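Local coordinates for acetate kinase (Entamoeba histolytica, PDB 4H0O), which interconverts acetyl phosphate and acetate as a pyrophosphate-dependent acetate kinase of the ASKHA superfamily, at residues 79-84 / 138-143. Residues are numbered along the deposited sequence; the frame is centred on the assembly and turned at random.
Sequences LIIQFL and EISMKE
Segments 79-84 and 138-143, from helices 73-86 and 129-143, come nearest at Ile81 and Glu143, whose CA atoms lie 7.5 Å apart, and no hydrogen bond joins the two segments. From 79-84 the contact is made by Ile81. Its CG1 branch stands anti to the carbonyl carbon (chi1 -68°) and runs on extended, which carries CD1 across to the other helix between two residues one turn apart. There CD1 rests 4.0 Å from CB of Glu143 and 4.0 Å from OG of Ser140. The second branch, CG2, lies against the same CB of Glu143. Glu143 thus offers its aliphatic base to the isoleucine, while its chain bends at chi2 (-62°) and takes the carboxylate to a salt bridge between OE2 and Lys78 NZ, about one helical turn before Ile81. Lys85 NZ adds a second polar tie from helix 73-86 by bonding to Glu143 O. The Ser140 hydroxyl is hydrogen-bonded elsewhere. On the sheet side, Ile80 and Ser140 both touch Phe19 of strand 16-21. The pair is helix-helix packing over the mixed sheet that contains strand 16-21, in the ribonuclease H-like fold of the ASKHA superfamily, away from the predicted catalytic residues.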
ATOM      1  N   LEU B  79     -16.441 -41.619   5.045  1.00 41.54           N
ATOM      2  CA  LEU B  79     -16.374 -42.704   4.069  1.00 44.52           C
ATOM      3  C   LEU B  79     -14.937 -42.961   3.604  1.00 42.09           C
ATOM      4  O   LEU B  79     -14.574 -44.093   3.281  1.00 41.84           O
ATOM      5  CB  LEU B  79     -17.301 -42.418   2.880  1.00 38.84           C
ATOM      6  CG  LEU B  79     -18.736 -42.957   2.967  1.00 49.07           C
ATOM      7  CD1 LEU B  79     -19.383 -42.639   4.306  1.00 56.49           C
ATOM      8  CD2 LEU B  79     -19.594 -42.411   1.835  1.00 53.39           C
ATOM      9  N   ILE B  80     -14.123 -41.907   3.582  1.00 37.69           N
ATOM     10  CA  ILE B  80     -12.703 -42.041   3.262  1.00 38.80           C
ATOM     11  C   ILE B  80     -11.987 -42.851   4.345  1.00 37.96           C
ATOM     12  O   ILE B  80     -11.260 -43.803   4.047  1.00 37.70           O
ATOM     13  CB  ILE B  80     -12.025 -40.660   3.108  1.00 38.70           C
ATOM     14  CG1 ILE B  80     -12.443 -40.003   1.789  1.00 41.06           C
ATOM     15  CG2 ILE B  80     -10.509 -40.792   3.161  1.00 33.03           C
ATOM     16  CD1 ILE B  80     -12.002 -38.556   1.651  1.00 33.95           C
ATOM     17  N   ILE B  81     -12.202 -42.460   5.599  1.00 32.50           N
ATOM     18  CA  ILE B  81     -11.639 -43.148   6.756  1.00 33.14           C
ATOM     19  C   ILE B  81     -12.075 -44.614   6.786  1.00 44.77           C
ATOM     20  O   ILE B  81     -11.281 -45.507   7.096  1.00 40.42           O
ATOM     21  CB  ILE B  81     -12.065 -42.440   8.069  1.00 42.87           C
ATOM     22  CG1 ILE B  81     -11.408 -41.059   8.164  1.00 37.79           C
ATOM     23  CG2 ILE B  81     -11.715 -43.281   9.288  1.00 38.61           C
ATOM     24  CD1 ILE B  81     -11.938 -40.198   9.295  1.00 33.34           C
ATOM     25  N   GLN B  82     -13.339 -44.853   6.451  1.00 45.52           N
ATOM     26  CA  GLN B  82     -13.881 -46.204   6.386  1.00 47.99           C
ATOM     27  C   GLN B  82     -13.192 -47.042   5.306  1.00 44.53           C
ATOM     28  O   GLN B  82     -12.886 -48.215   5.525  1.00 44.72           O
ATOM     29  CB  GLN B  82     -15.391 -46.152   6.142  1.00 55.44           C
ATOM     30  CG  GLN B  82     -16.031 -47.492   5.816  1.00 56.51           C
ATOM     31  CD  GLN B  82     -17.547 -47.427   5.847  1.00 79.47           C
ATOM     32  OE1 GLN B  82     -18.130 -46.709   6.661  1.00 75.50           O
ATOM     33  NE2 GLN B  82     -18.193 -48.173   4.957  1.00 79.87           N
ATOM     34  N   PHE B  83     -12.944 -46.434   4.149  1.00 34.22           N
ATOM     35  CA  PHE B  83     -12.271 -47.114   3.047  1.00 39.83           C
ATOM     36  C   PHE B  83     -10.870 -47.565   3.440  1.00 45.46           C
ATOM     37  O   PHE B  83     -10.446 -48.667   3.094  1.00 46.83           O
ATOM     38  CB  PHE B  83     -12.192 -46.201   1.822  1.00 36.44           C
ATOM     39  CG  PHE B  83     -11.246 -46.689   0.749  1.00 40.76           C
ATOM     40  CD1 PHE B  83     -11.667 -47.608  -0.203  1.00 41.18           C
ATOM     41  CD2 PHE B  83      -9.944 -46.210   0.679  1.00 43.83           C
ATOM     42  CE1 PHE B  83     -10.803 -48.050  -1.194  1.00 47.67           C
ATOM     43  CE2 PHE B  83      -9.075 -46.649  -0.309  1.00 42.82           C
ATOM     44  CZ  PHE B  83      -9.506 -47.569  -1.245  1.00 50.77           C
ATOM     45  N   LEU B  84     -10.152 -46.699   4.149  1.00 42.39           N
ATOM     46  CA  LEU B  84      -8.777 -46.982   4.545  1.00 40.86           C
ATOM     47  C   LEU B  84      -8.709 -48.124   5.560  1.00 48.05           C
ATOM     48  O   LEU B  84      -7.783 -48.938   5.528  1.00 44.16           O
ATOM     49  CB  LEU B  84      -8.113 -45.718   5.100  1.00 37.80           C
ATOM     50  CG  LEU B  84      -8.035 -44.550   4.113  1.00 46.76           C
ATOM     51  CD1 LEU B  84      -7.647 -43.252   4.806  1.00 33.23           C
ATOM     52  CD2 LEU B  84      -7.058 -44.865   2.989  1.00 43.05           C
ATOM     53  N   GLU B 138     -14.062 -32.240  13.308  1.00 40.30           N
ATOM     54  CA  GLU B 138     -14.958 -32.845  14.294  1.00 41.19           C
ATOM     55  C   GLU B 138     -15.293 -34.307  13.988  1.00 44.45           C
ATOM     56  O   GLU B 138     -15.249 -35.156  14.879  1.00 48.68           O
ATOM     57  CB  GLU B 138     -16.244 -32.022  14.447  1.00 41.13           C
ATOM     58  CG  GLU B 138     -16.240 -31.084  15.649  1.00 47.37           C
ATOM     59  CD  GLU B 138     -17.612 -30.502  15.953  1.00 62.06           C
ATOM     60  OE1 GLU B 138     -18.471 -30.488  15.045  1.00 65.08           O
ATOM     61  OE2 GLU B 138     -17.830 -30.061  17.103  1.00 65.31           O
ATOM     62  N   ILE B 139     -15.625 -34.602  12.736  1.00 43.26           N
ATOM     63  CA  ILE B 139     -15.946 -35.974  12.355  1.00 43.00           C
ATOM     64  C   ILE B 139     -14.695 -36.861  12.379  1.00 49.61           C
ATOM     65  O   ILE B 139     -14.778 -38.065  12.633  1.00 52.78           O
ATOM     66  CB  ILE B 139     -16.657 -36.037  10.973  1.00 49.62           C
ATOM     67  CG1 ILE B 139     -17.829 -37.016  11.019  1.00 50.13           C
ATOM     68  CG2 ILE B 139     -15.691 -36.402   9.855  1.00 44.41           C
ATOM     69  CD1 ILE B 139     -18.905 -36.616  11.998  1.00 59.90           C
ATOM     70  N   SER B 140     -13.534 -36.254  12.143  1.00 39.61           N
ATOM     71  CA  SER B 140     -12.278 -36.993  12.080  1.00 47.37           C
ATOM     72  C   SER B 140     -11.836 -37.423  13.478  1.00 43.45           C
ATOM     73  O   SER B 140     -11.318 -38.525  13.667  1.00 42.26           O
ATOM     74  CB  SER B 140     -11.199 -36.136  11.416  1.00 42.16           C
ATOM     75  OG  SER B 140     -10.195 -36.932  10.819  1.00 49.35           O
ATOM     76  N   MET B 141     -12.050 -36.546  14.454  1.00 46.96           N
ATOM     77  CA  MET B 141     -11.751 -36.858  15.846  1.00 47.11           C
ATOM     78  C   MET B 141     -12.643 -37.983  16.358  1.00 52.41           C
ATOM     79  O   MET B 141     -12.245 -38.744  17.236  1.00 58.61           O
ATOM     80  CB  MET B 141     -11.936 -35.624  16.732  1.00 43.11           C
ATOM     81  CG  MET B 141     -10.966 -34.487  16.450  1.00 49.14           C
ATOM     82  SD  MET B 141      -9.238 -34.895  16.780  1.00 56.47           S
ATOM     83  CE  MET B 141      -9.223 -34.876  18.571  1.00 47.90           C
ATOM     84  N   LYS B 142     -13.848 -38.084  15.808  1.00 53.89           N
ATOM     85  CA  LYS B 142     -14.818 -39.069  16.275  1.00 53.68           C
ATOM     86  C   LYS B 142     -14.567 -40.459  15.696  1.00 55.17           C
ATOM     87  O   LYS B 142     -14.653 -41.460  16.409  1.00 56.85           O
ATOM     88  CB  LYS B 142     -16.243 -38.618  15.945  1.00 49.56           C
ATOM     89  CG  LYS B 142     -17.311 -39.513  16.551  1.00 60.82           C
ATOM     90  CD  LYS B 142     -18.681 -39.260  15.944  1.00 73.32           C
ATOM     91  CE  LYS B 142     -19.714 -40.217  16.525  1.00 70.53           C
ATOM     92  NZ  LYS B 142     -21.021 -40.128  15.817  1.00 83.17           N
ATOM     93  N   GLU B 143     -14.262 -40.517  14.404  1.00 53.34           N
ATOM     94  CA  GLU B 143     -14.033 -41.789  13.724  1.00 51.57           C
ATOM     95  C   GLU B 143     -12.647 -42.352  14.024  1.00 49.93           C
ATOM     96  O   GLU B 143     -12.437 -43.562  13.949  1.00 52.56           O
ATOM     97  CB  GLU B 143     -14.231 -41.638  12.213  1.00 47.81           C
ATOM     98  CG  GLU B 143     -15.648 -41.255  11.813  1.00 53.17           C
ATOM     99  CD  GLU B 143     -16.669 -42.302  12.213  1.00 61.96           C
ATOM    100  OE1 GLU B 143     -16.426 -43.502  11.965  1.00 65.82           O
ATOM    101  OE2 GLU B 143     -17.718 -41.925  12.777  1.00 64.41           O
TER